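Local structure of uncharacterized protein (Bacteroides uniformis ATCC 8492, 4Q68) at residues G174-I179 against A189-A194; L168-D173 against I233-M238; E30-N35 against K73-D78. The protein probably hydrolyses the amide bond between N-acetylmuramic acid and L-alanine in cell-wall peptidoglycan fragments, as a cysteine amidase of the NlpC/P60 family. One frame throughout, in Å; residues are numbered along the deposited sequence.

In the fold
Contacts 1 and 2 are built on the same antiparallel sheet, where strand 176-181 lies between strands 188-197 and 230-238; their centres are 9 Å apart. They are joined by the salt bridge from Arg237 NE to Asp175 OD1 (2.8 Å), and contact 1 is nested along the chain within the loop that contact 2 closes. Contact 3 belongs to the helical side, its centre about 19 Å from that of contact 1 and 24 Å from that of contact 2. Arg75 of contact 3 and Met191 of contact 1 have side chains about 6 Å and 7 Å from the N-acetylglucosamine modelled with the protein. Contact 1 contributes His190 to the probable active site.

Contact 1 (G174-I179 against A189-A194); sequences GDIIAI and AHMGIA
Ile176 and Ile193 face each other as a non-hydrogen-bonded pair in the antiparallel beta hairpin of strands 176-181 and 188-197, part of the central sheet of the NlpC/P60 fold. Their side chains run side by side in the same direction. In the conformers described here for Ile193, Met191 and His190, the second torsion of Ile193 (chi2 -63°) turns CD1 inward, to 3.9 Å from Ile176 CG1. On the same face the selenomethionine Met191 bends at its end (chi3 77°) and carries CE back across the hairpin, 3.7 Å from Ile176 CG2 and more loosely against Ala178. Helices 2-12, 41-53 and 91-100 pack on this face through Met7, Val45 and Ile91.

Across the sheet, Ile177 and Ile179 share the face with His190. Gly192, the partner of Ile177, has no side chain; Ile177 CG1 lies 4.2 Å from Ala194 CB. Ile179 CD1 meets His190 CB at 4.0 Å and approaches the imidazole obliquely. That ring bonds through NE2 to His205 ND1 and touches Cys41, an arrangement consistent with the Cys-His-His triad of NlpC/P60 enzymes.

Ile177 and Gly192 exchange both backbone bonds, Ile177 N to Gly192 O being 2.9 Å long. The reverse bond, from Gly192 N, shares its acceptor with a CA-H donor: Met191 CA lies 3.1 Å from Ile177 O.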
loop_
_atom_site.group_PDB
_atom_site.type_symbol
_atom_site.label_atom_id
_atom_site.label_comp_id
_atom_site.label_asym_id
_atom_site.label_seq_id
_atom_site.Cartn_x
_atom_site.Cartn_y
_atom_site.Cartn_z
ATOM N N GLY A 174 3.045 6.872 -11.683
ATOM C CA GLY A 174 1.842 6.108 -11.345
ATOM C C GLY A 174 2.088 4.778 -10.673
ATOM O O GLY A 174 1.141 4.165 -10.193
ATOM N N ASP A 175 3.338 4.319 -10.633
ATOM C CA ASP A 175 3.627 3.099 -9.921
ATOM C C ASP A 175 3.294 3.263 -8.440
ATOM O O ASP A 175 3.401 4.343 -7.853
ATOM C CB ASP A 175 5.091 2.692 -10.057
ATOM C CG ASP A 175 5.444 2.092 -11.423
ATOM O OD1 ASP A 175 4.520 1.803 -12.217
ATOM O OD2 ASP A 175 6.654 1.879 -11.665
ATOM N N ILE A 176 2.906 2.149 -7.845
ATOM C CA ILE A 176 2.635 2.089 -6.418
ATOM C C ILE A 176 3.927 1.715 -5.697
ATOM O O ILE A 176 4.587 0.725 -6.035
ATOM C CB ILE A 176 1.519 1.067 -6.144
ATOM C CG1 ILE A 176 0.211 1.538 -6.780
ATOM C CG2 ILE A 176 1.356 0.843 -4.650
ATOM C CD1 ILE A 176 -0.829 0.457 -6.921
ATOM N N ILE A 177 4.273 2.518 -4.697
ATOM C CA ILE A 177 5.487 2.348 -3.930
ATOM C C ILE A 177 5.103 1.882 -2.531
ATOM O O ILE A 177 4.311 2.535 -1.857
ATOM C CB ILE A 177 6.249 3.680 -3.833
ATOM C CG1 ILE A 177 6.558 4.268 -5.226
ATOM C CG2 ILE A 177 7.508 3.517 -2.987
ATOM C CD1 ILE A 177 7.361 3.360 -6.146
ATOM N N ALA A 178 5.671 0.763 -2.099
ATOM C CA ALA A 178 5.520 0.248 -0.742
ATOM C C ALA A 178 6.885 0.317 -0.074
ATOM O O ALA A 178 7.852 -0.261 -0.571
ATOM C CB ALA A 178 5.001 -1.185 -0.766
ATOM N N ILE A 179 6.980 1.055 1.018
ATOM C CA ILE A 179 8.250 1.285 1.688
ATOM C C ILE A 179 8.481 0.181 2.718
ATOM O O ILE A 179 7.692 0.005 3.633
ATOM C CB ILE A 179 8.288 2.669 2.345
ATOM C CG1 ILE A 179 8.140 3.752 1.264
ATOM C CG2 ILE A 179 9.574 2.832 3.140
ATOM C CD1 ILE A 179 8.167 5.177 1.762
ATOM N N ALA A 189 5.873 -0.173 5.875
ATOM C CA ALA A 189 5.487 0.894 6.799
ATOM C C ALA A 189 4.715 2.044 6.164
ATOM O O ALA A 189 4.087 2.796 6.887
ATOM C CB ALA A 189 6.711 1.467 7.476
ATOM N N HIS A 190 4.783 2.234 4.850
ATOM C CA HIS A 190 4.213 3.427 4.212
ATOM C C HIS A 190 4.039 3.109 2.734
ATOM O O HIS A 190 4.678 2.194 2.217
ATOM C CB HIS A 190 5.162 4.621 4.411
ATOM C CG HIS A 190 4.537 5.954 4.181
ATOM N ND1 HIS A 190 3.695 6.540 5.098
ATOM C CD2 HIS A 190 4.651 6.820 3.154
ATOM C CE1 HIS A 190 3.310 7.713 4.633
ATOM N NE2 HIS A 190 3.881 7.908 3.463
HETATM N N MSE A 191 3.157 3.857 2.075
HETATM C CA MSE A 191 2.913 3.701 0.643
HETATM C C MSE A 191 2.674 5.048 -0.009
HETATM O O MSE A 191 2.327 6.023 0.660
HETATM C CB MSE A 191 1.653 2.871 0.388
HETATM C CG MSE A 191 1.606 1.553 1.094
HETATM SE SE MSE A 191 0.091 0.486 0.516
HETATM C CE MSE A 191 0.751 -0.122 -1.180
ATOM N N GLY A 192 2.852 5.095 -1.322
ATOM C CA GLY A 192 2.498 6.251 -2.096
ATOM C C GLY A 192 2.558 5.931 -3.583
ATOM O O GLY A 192 2.684 4.780 -3.978
ATOM N N ILE A 193 2.445 6.984 -4.391
ATOM C CA ILE A 193 2.405 6.890 -5.845
ATOM C C ILE A 193 3.615 7.631 -6.425
ATOM O O ILE A 193 3.885 8.778 -6.053
ATOM C CB ILE A 193 1.086 7.515 -6.376
ATOM C CG1 ILE A 193 -0.140 6.849 -5.735
ATOM C CG2 ILE A 193 1.019 7.445 -7.890
ATOM C CD1 ILE A 193 -0.280 5.385 -6.051
ATOM N N ALA A 194 4.343 6.983 -7.329
ATOM C CA ALA A 194 5.510 7.583 -7.955
ATOM C C ALA A 194 5.151 8.751 -8.867
ATOM O O ALA A 194 4.236 8.652 -9.674
ATOM C CB ALA A 194 6.241 6.532 -8.760
#

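Contact 2 (L168-D173 against I233-M238); sequences LPWIKD and IRVLRM
Ile171 and Val235 bring the two backbones closest, with CA atoms 7.3 Å apart, where a type I beta turn from Leu168 to Ile171 folds over strand 230-238 of the NlpC/P60 sheet. Val235 CG2 is the apolar meeting point: it sits 4.0 Å from Trp170 CZ3, oblique to the indole, and also touches Ile171 CG1. The indole swings back over its own chain because Trp170 CG stands between the backbone N and the carbonyl carbon (chi1 54°). Ile171 CG1 lies over one face near the rim, 3.6 Å above the plane, and Leu168 CB over the same face. The tryptophan also packs on helix 107-111.

The polar half belongs to Arg237. Its NH2 donates to Trp170 O over 2.9 Å; the bond is bent, with the oxygen in the guanidinium plane but the nitrogen tilted from that of the carbonyl. A water accepts from Arg237 NH1 and donates to the same Trp170 O, so two donors grip this carbonyl. Asp175 meets the guanidinium with both oxygens, OD1 at NE in a salt bridge and OD2 2.8 Å from NH2, and OD2 also accepts from Lys172 N.

In the conformers described, Lys172 crosses one face of the guanidinium with its methylenes, CD 3.7 Å above the plane. A bend at its last torsion (chi4 -45°) lets Lys172 NZ bond to Pro169 O at 2.9 Å.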
loop_
_atom_site.group_PDB
_atom_site.type_symbol
_atom_site.label_atom_id
_atom_site.label_comp_id
_atom_site.label_asym_id
_atom_site.label_seq_id
_atom_site.Cartn_x
_atom_site.Cartn_y
_atom_site.Cartn_z
ATOM N N LEU A 168 14.782 5.441 -11.356
ATOM C CA LEU A 168 15.345 4.439 -12.249
ATOM C C LEU A 168 14.375 4.276 -13.395
ATOM O O LEU A 168 13.169 4.427 -13.199
ATOM C CB LEU A 168 15.526 3.097 -11.531
ATOM C CG LEU A 168 16.555 3.075 -10.407
ATOM C CD1 LEU A 168 16.448 1.798 -9.597
ATOM C CD2 LEU A 168 17.975 3.261 -10.953
ATOM N N PRO A 169 14.874 3.927 -14.591
ATOM C CA PRO A 169 13.977 3.930 -15.748
ATOM C C PRO A 169 12.850 2.892 -15.703
ATOM O O PRO A 169 11.878 3.032 -16.432
ATOM C CB PRO A 169 14.922 3.681 -16.929
ATOM C CG PRO A 169 16.121 3.057 -16.341
ATOM C CD PRO A 169 16.269 3.655 -14.983
ATOM N N TRP A 170 12.979 1.881 -14.851
ATOM C CA TRP A 170 11.931 0.890 -14.693
ATOM C C TRP A 170 10.894 1.247 -13.620
ATOM O O TRP A 170 9.936 0.515 -13.443
ATOM C CB TRP A 170 12.540 -0.489 -14.435
ATOM C CG TRP A 170 13.494 -0.591 -13.305
ATOM C CD1 TRP A 170 14.848 -0.557 -13.388
ATOM C CD2 TRP A 170 13.188 -0.838 -11.931
ATOM N NE1 TRP A 170 15.412 -0.748 -12.155
ATOM C CE2 TRP A 170 14.414 -0.919 -11.240
ATOM C CE3 TRP A 170 12.000 -1.002 -11.219
ATOM C CZ2 TRP A 170 14.484 -1.173 -9.873
ATOM C CZ3 TRP A 170 12.072 -1.254 -9.857
ATOM C CH2 TRP A 170 13.307 -1.329 -9.198
ATOM N N ILE A 171 11.095 2.360 -12.915
ATOM C CA ILE A 171 10.086 2.918 -12.023
ATOM C C ILE A 171 9.411 4.028 -12.817
ATOM O O ILE A 171 10.098 4.937 -13.297
ATOM C CB ILE A 171 10.683 3.473 -10.721
ATOM C CG1 ILE A 171 11.433 2.371 -9.976
ATOM C CG2 ILE A 171 9.577 4.106 -9.875
ATOM C CD1 ILE A 171 12.252 2.852 -8.801
ATOM N N LYS A 172 8.091 3.947 -12.953
ATOM C CA LYS A 172 7.336 4.843 -13.820
ATOM C C LYS A 172 6.301 5.666 -13.049
ATOM O O LYS A 172 5.788 5.238 -11.998
ATOM C CB LYS A 172 6.639 4.006 -14.891
ATOM C CG LYS A 172 7.642 3.231 -15.730
ATOM C CD LYS A 172 7.049 2.438 -16.864
ATOM C CE LYS A 172 8.138 1.625 -17.565
ATOM N NZ LYS A 172 9.352 2.451 -17.803
ATOM N N ASP A 173 5.975 6.834 -13.590
ATOM C CA ASP A 173 4.862 7.623 -13.084
ATOM C C ASP A 173 3.659 6.719 -12.850
ATOM O O ASP A 173 3.289 5.900 -13.702
ATOM C CB ASP A 173 4.448 8.685 -14.103
ATOM C CG ASP A 173 5.274 9.949 -14.038
ATOM O OD1 ASP A 173 5.839 10.246 -12.973
ATOM O OD2 ASP A 173 5.346 10.660 -15.078
ATOM N N ILE A 233 12.213 -0.198 -1.067
ATOM C CA ILE A 233 10.872 -0.168 -1.645
ATOM C C ILE A 233 10.571 -1.432 -2.420
ATOM O O ILE A 233 11.459 -2.052 -3.009
ATOM C CB ILE A 233 10.645 1.072 -2.572
ATOM C CG1 ILE A 233 11.626 1.104 -3.750
ATOM C CG2 ILE A 233 10.716 2.352 -1.749
ATOM C CD1 ILE A 233 11.377 2.231 -4.736
ATOM N N ARG A 234 9.288 -1.770 -2.445
ATOM C CA ARG A 234 8.696 -2.614 -3.462
ATOM C C ARG A 234 7.934 -1.694 -4.416
ATOM O O ARG A 234 7.356 -0.693 -3.995
ATOM C CB ARG A 234 7.765 -3.674 -2.853
ATOM C CG ARG A 234 8.492 -4.635 -1.926
ATOM C CD ARG A 234 7.615 -5.708 -1.338
ATOM N NE ARG A 234 7.165 -6.643 -2.367
ATOM C CZ ARG A 234 6.417 -7.719 -2.146
ATOM N NH1 ARG A 234 5.966 -7.996 -0.940
ATOM N NH2 ARG A 234 6.101 -8.528 -3.140
ATOM N N VAL A 235 7.966 -2.033 -5.699
ATOM C CA VAL A 235 7.338 -1.253 -6.750
ATOM C C VAL A 235 6.313 -2.145 -7.440
ATOM O O VAL A 235 6.657 -3.222 -7.946
ATOM C CB VAL A 235 8.382 -0.760 -7.776
ATOM C CG1 VAL A 235 7.713 0.025 -8.888
ATOM C CG2 VAL A 235 9.450 0.073 -7.088
ATOM N N LEU A 236 5.058 -1.703 -7.408
ATOM C CA LEU A 236 3.940 -2.433 -7.995
ATOM C C LEU A 236 3.321 -1.572 -9.084
ATOM O O LEU A 236 3.420 -0.343 -9.057
ATOM C CB LEU A 236 2.863 -2.765 -6.959
ATOM C CG LEU A 236 3.274 -3.542 -5.706
ATOM C CD1 LEU A 236 4.141 -4.745 -6.033
ATOM C CD2 LEU A 236 3.946 -2.653 -4.664
ATOM N N ARG A 237 2.654 -2.205 -10.043
ATOM C CA ARG A 237 2.070 -1.479 -11.164
ATOM C C ARG A 237 0.692 -2.033 -11.469
ATOM O O ARG A 237 0.507 -3.243 -11.607
ATOM C CB ARG A 237 2.987 -1.599 -12.375
ATOM C CG ARG A 237 2.569 -0.780 -13.601
ATOM C CD ARG A 237 3.641 -0.785 -14.671
ATOM N NE ARG A 237 4.848 -0.151 -14.161
ATOM C CZ ARG A 237 6.095 -0.447 -14.507
ATOM N NH1 ARG A 237 6.373 -1.362 -15.433
ATOM N NH2 ARG A 237 7.090 0.198 -13.903
HETATM N N MSE A 238 -0.272 -1.142 -11.614
HETATM C CA MSE A 238 -1.611 -1.518 -12.059
HETATM C C MSE A 238 -1.564 -2.286 -13.364
HETATM O O MSE A 238 -0.820 -1.914 -14.281
HETATM C CB MSE A 238 -2.445 -0.250 -12.279
HETATM C CG MSE A 238 -3.856 -0.516 -12.745
HETATM SE SE MSE A 238 -4.895 1.061 -13.115
HETATM C CE MSE A 238 -3.890 1.644 -14.695
HETATM O O HOH W 1 9.386 -1.593 -15.601
#

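Contact 3 (E30-N35 against K73-D78); sequences EELVIN and KIRYRD
Glu30 and Tyr76 supply the shortest bond of the contact: Tyr76 OH donates to Glu30 OE2 over 2.6 Å. The hydroxyl meets the anti lone pair of this oxygen, and the carboxylate is turned 64° from the phenol ring. A bend at the second torsion of Glu30 (chi2 76°) brings the acid to the ring edge, while its OE1 is engaged in a salt bridge with Arg87. The second direct bond runs from Arg75 NH1 to Val33 O, 2.7 Å, with each partner in the plane of the other's group. Because Arg75 NE is held by Glu46 of helix 41-53, the guanidinium is fixed from two directions.

One water ties these bonds together. It accepts from Val33 N (3.0 Å) and Arg75 NH1 (2.9 Å) and donates to Tyr76 OH, so that the phenol oxygen both gives and receives a hydrogen bond.

Apolar contact is slighter. Leu32 CD1 lies in the ring plane at the edge of Tyr76, 3.9 Å from CE2, and CG of the preceding residue, Arg75, sits over one face near its rim, 3.7 Å above the plane. Leu32 also packs on Ala68 and Leu71 of helix 64-75.

The arrangement straps an extended loop to the C-terminal end of helix 64-75, in the helical part of this NlpC/P60 amidase, near the modelled N-acetylglucosamine that has Leu24 and Arg87 among its neighbours.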
loop_
_atom_site.group_PDB
_atom_site.type_symbol
_atom_site.label_atom_id
_atom_site.label_comp_id
_atom_site.label_asym_id
_atom_site.label_seq_id
_atom_site.Cartn_x
_atom_site.Cartn_y
_atom_site.Cartn_z
ATOM N N GLU A 30 -17.230 -5.927 9.927
ATOM C CA GLU A 30 -16.415 -5.412 8.841
ATOM C C GLU A 30 -17.288 -5.264 7.602
ATOM O O GLU A 30 -17.883 -6.243 7.131
ATOM C CB GLU A 30 -15.267 -6.380 8.545
ATOM C CG GLU A 30 -14.327 -5.921 7.423
ATOM C CD GLU A 30 -13.346 -4.805 7.809
ATOM O OE1 GLU A 30 -13.007 -4.655 9.002
ATOM O OE2 GLU A 30 -12.865 -4.109 6.876
ATOM N N GLU A 31 -17.365 -4.032 7.108
ATOM C CA GLU A 31 -18.116 -3.673 5.900
ATOM C C GLU A 31 -17.228 -2.785 5.041
ATOM O O GLU A 31 -16.253 -2.231 5.528
ATOM C CB GLU A 31 -19.401 -2.912 6.261
ATOM C CG GLU A 31 -20.361 -3.727 7.127
ATOM C CD GLU A 31 -21.684 -3.049 7.417
ATOM O OE1 GLU A 31 -21.790 -1.813 7.258
ATOM O OE2 GLU A 31 -22.607 -3.774 7.840
ATOM N N LEU A 32 -17.583 -2.628 3.773
ATOM C CA LEU A 32 -16.819 -1.759 2.883
ATOM C C LEU A 32 -17.044 -0.301 3.263
ATOM O O LEU A 32 -18.158 0.196 3.164
ATOM C CB LEU A 32 -17.234 -1.991 1.439
ATOM C CG LEU A 32 -16.433 -1.219 0.391
ATOM C CD1 LEU A 32 -14.986 -1.665 0.312
ATOM C CD2 LEU A 32 -17.107 -1.344 -0.960
ATOM N N VAL A 33 -15.985 0.376 3.692
ATOM C CA VAL A 33 -16.029 1.773 4.087
ATOM C C VAL A 33 -15.365 2.604 2.995
ATOM O O VAL A 33 -14.224 2.366 2.620
ATOM C CB VAL A 33 -15.305 1.980 5.436
ATOM C CG1 VAL A 33 -15.199 3.453 5.803
ATOM C CG2 VAL A 33 -16.010 1.203 6.550
ATOM N N ILE A 34 -16.084 3.611 2.518
ATOM C CA ILE A 34 -15.566 4.536 1.536
ATOM C C ILE A 34 -15.532 5.932 2.146
ATOM O O ILE A 34 -16.581 6.519 2.418
ATOM C CB ILE A 34 -16.396 4.514 0.244
ATOM C CG1 ILE A 34 -16.436 3.086 -0.324
ATOM C CG2 ILE A 34 -15.817 5.494 -0.776
ATOM C CD1 ILE A 34 -17.297 2.922 -1.572
ATOM N N ASN A 35 -14.332 6.431 2.401
ATOM C CA ASN A 35 -14.138 7.774 2.936
ATOM C C ASN A 35 -13.027 8.431 2.148
ATOM O O ASN A 35 -11.858 8.375 2.514
ATOM C CB ASN A 35 -13.808 7.738 4.426
ATOM C CG ASN A 35 -13.799 9.119 5.055
ATOM O OD1 ASN A 35 -13.787 10.131 4.344
ATOM N ND2 ASN A 35 -13.807 9.166 6.386
ATOM N N LYS A 73 -12.355 -5.488 -4.268
ATOM C CA LYS A 73 -11.424 -6.507 -4.739
ATOM C C LYS A 73 -9.971 -6.183 -4.395
ATOM O O LYS A 73 -9.167 -7.105 -4.266
ATOM C CB LYS A 73 -11.627 -6.866 -6.202
ATOM C CG LYS A 73 -10.854 -6.101 -7.220
ATOM C CD LYS A 73 -11.116 -6.693 -8.604
ATOM C CE LYS A 73 -10.408 -5.938 -9.690
ATOM N NZ LYS A 73 -10.562 -6.657 -10.995
ATOM N N ILE A 74 -9.648 -4.911 -4.195
ATOM C CA ILE A 74 -8.328 -4.469 -3.765
ATOM C C ILE A 74 -8.134 -4.664 -2.267
ATOM O O ILE A 74 -7.070 -5.072 -1.809
ATOM C CB ILE A 74 -8.147 -2.976 -4.131
ATOM C CG1 ILE A 74 -8.077 -2.801 -5.640
ATOM C CG2 ILE A 74 -6.908 -2.385 -3.468
ATOM C CD1 ILE A 74 -8.378 -1.389 -6.090
ATOM N N ARG A 75 -9.148 -4.321 -1.487
ATOM C CA ARG A 75 -8.990 -4.213 -0.045
ATOM C C ARG A 75 -9.142 -5.554 0.677
ATOM O O ARG A 75 -8.561 -5.729 1.756
ATOM C CB ARG A 75 -9.992 -3.184 0.507
ATOM C CG ARG A 75 -9.982 -3.072 2.019
ATOM C CD ARG A 75 -10.804 -1.905 2.514
ATOM N NE ARG A 75 -10.229 -0.637 2.103
ATOM C CZ ARG A 75 -10.894 0.511 2.097
ATOM N NH1 ARG A 75 -12.155 0.567 2.511
ATOM N NH2 ARG A 75 -10.276 1.607 1.653
ATOM N N TYR A 76 -9.924 -6.473 0.107
ATOM C CA TYR A 76 -10.255 -7.742 0.736
ATOM C C TYR A 76 -9.672 -8.901 -0.042
ATOM O O TYR A 76 -9.580 -8.887 -1.271
ATOM C CB TYR A 76 -11.781 -7.895 0.861
ATOM C CG TYR A 76 -12.336 -6.859 1.800
ATOM C CD1 TYR A 76 -12.306 -7.058 3.170
ATOM C CD2 TYR A 76 -12.847 -5.656 1.327
ATOM C CE1 TYR A 76 -12.748 -6.088 4.049
ATOM C CE2 TYR A 76 -13.298 -4.685 2.193
ATOM C CZ TYR A 76 -13.261 -4.904 3.550
ATOM O OH TYR A 76 -13.700 -3.917 4.400
ATOM N N ARG A 77 -9.324 -9.952 0.696
ATOM C CA ARG A 77 -8.755 -11.166 0.124
ATOM C C ARG A 77 -9.726 -11.774 -0.887
ATOM O O ARG A 77 -10.846 -12.173 -0.525
ATOM C CB ARG A 77 -8.461 -12.136 1.263
ATOM C CG ARG A 77 -7.792 -13.455 0.878
ATOM C CD ARG A 77 -7.399 -14.290 2.130
ATOM N NE ARG A 77 -6.372 -13.586 2.902
ATOM C CZ ARG A 77 -6.567 -12.894 4.028
ATOM N NH1 ARG A 77 -7.754 -12.868 4.627
ATOM N NH2 ARG A 77 -5.563 -12.226 4.577
ATOM N N ASP A 78 -9.313 -11.801 -2.150
ATOM C CA ASP A 78 -10.161 -12.256 -3.256
ATOM C C ASP A 78 -11.494 -11.515 -3.332
ATOM O O ASP A 78 -12.474 -12.027 -3.857
ATOM C CB ASP A 78 -10.366 -13.764 -3.187
ATOM C CG ASP A 78 -9.065 -14.521 -3.294
ATOM O OD1 ASP A 78 -8.133 -14.074 -4.007
ATOM O OD2 ASP A 78 -8.966 -15.578 -2.637
HETATM O O HOH W 2 -13.534 -1.121 4.426
#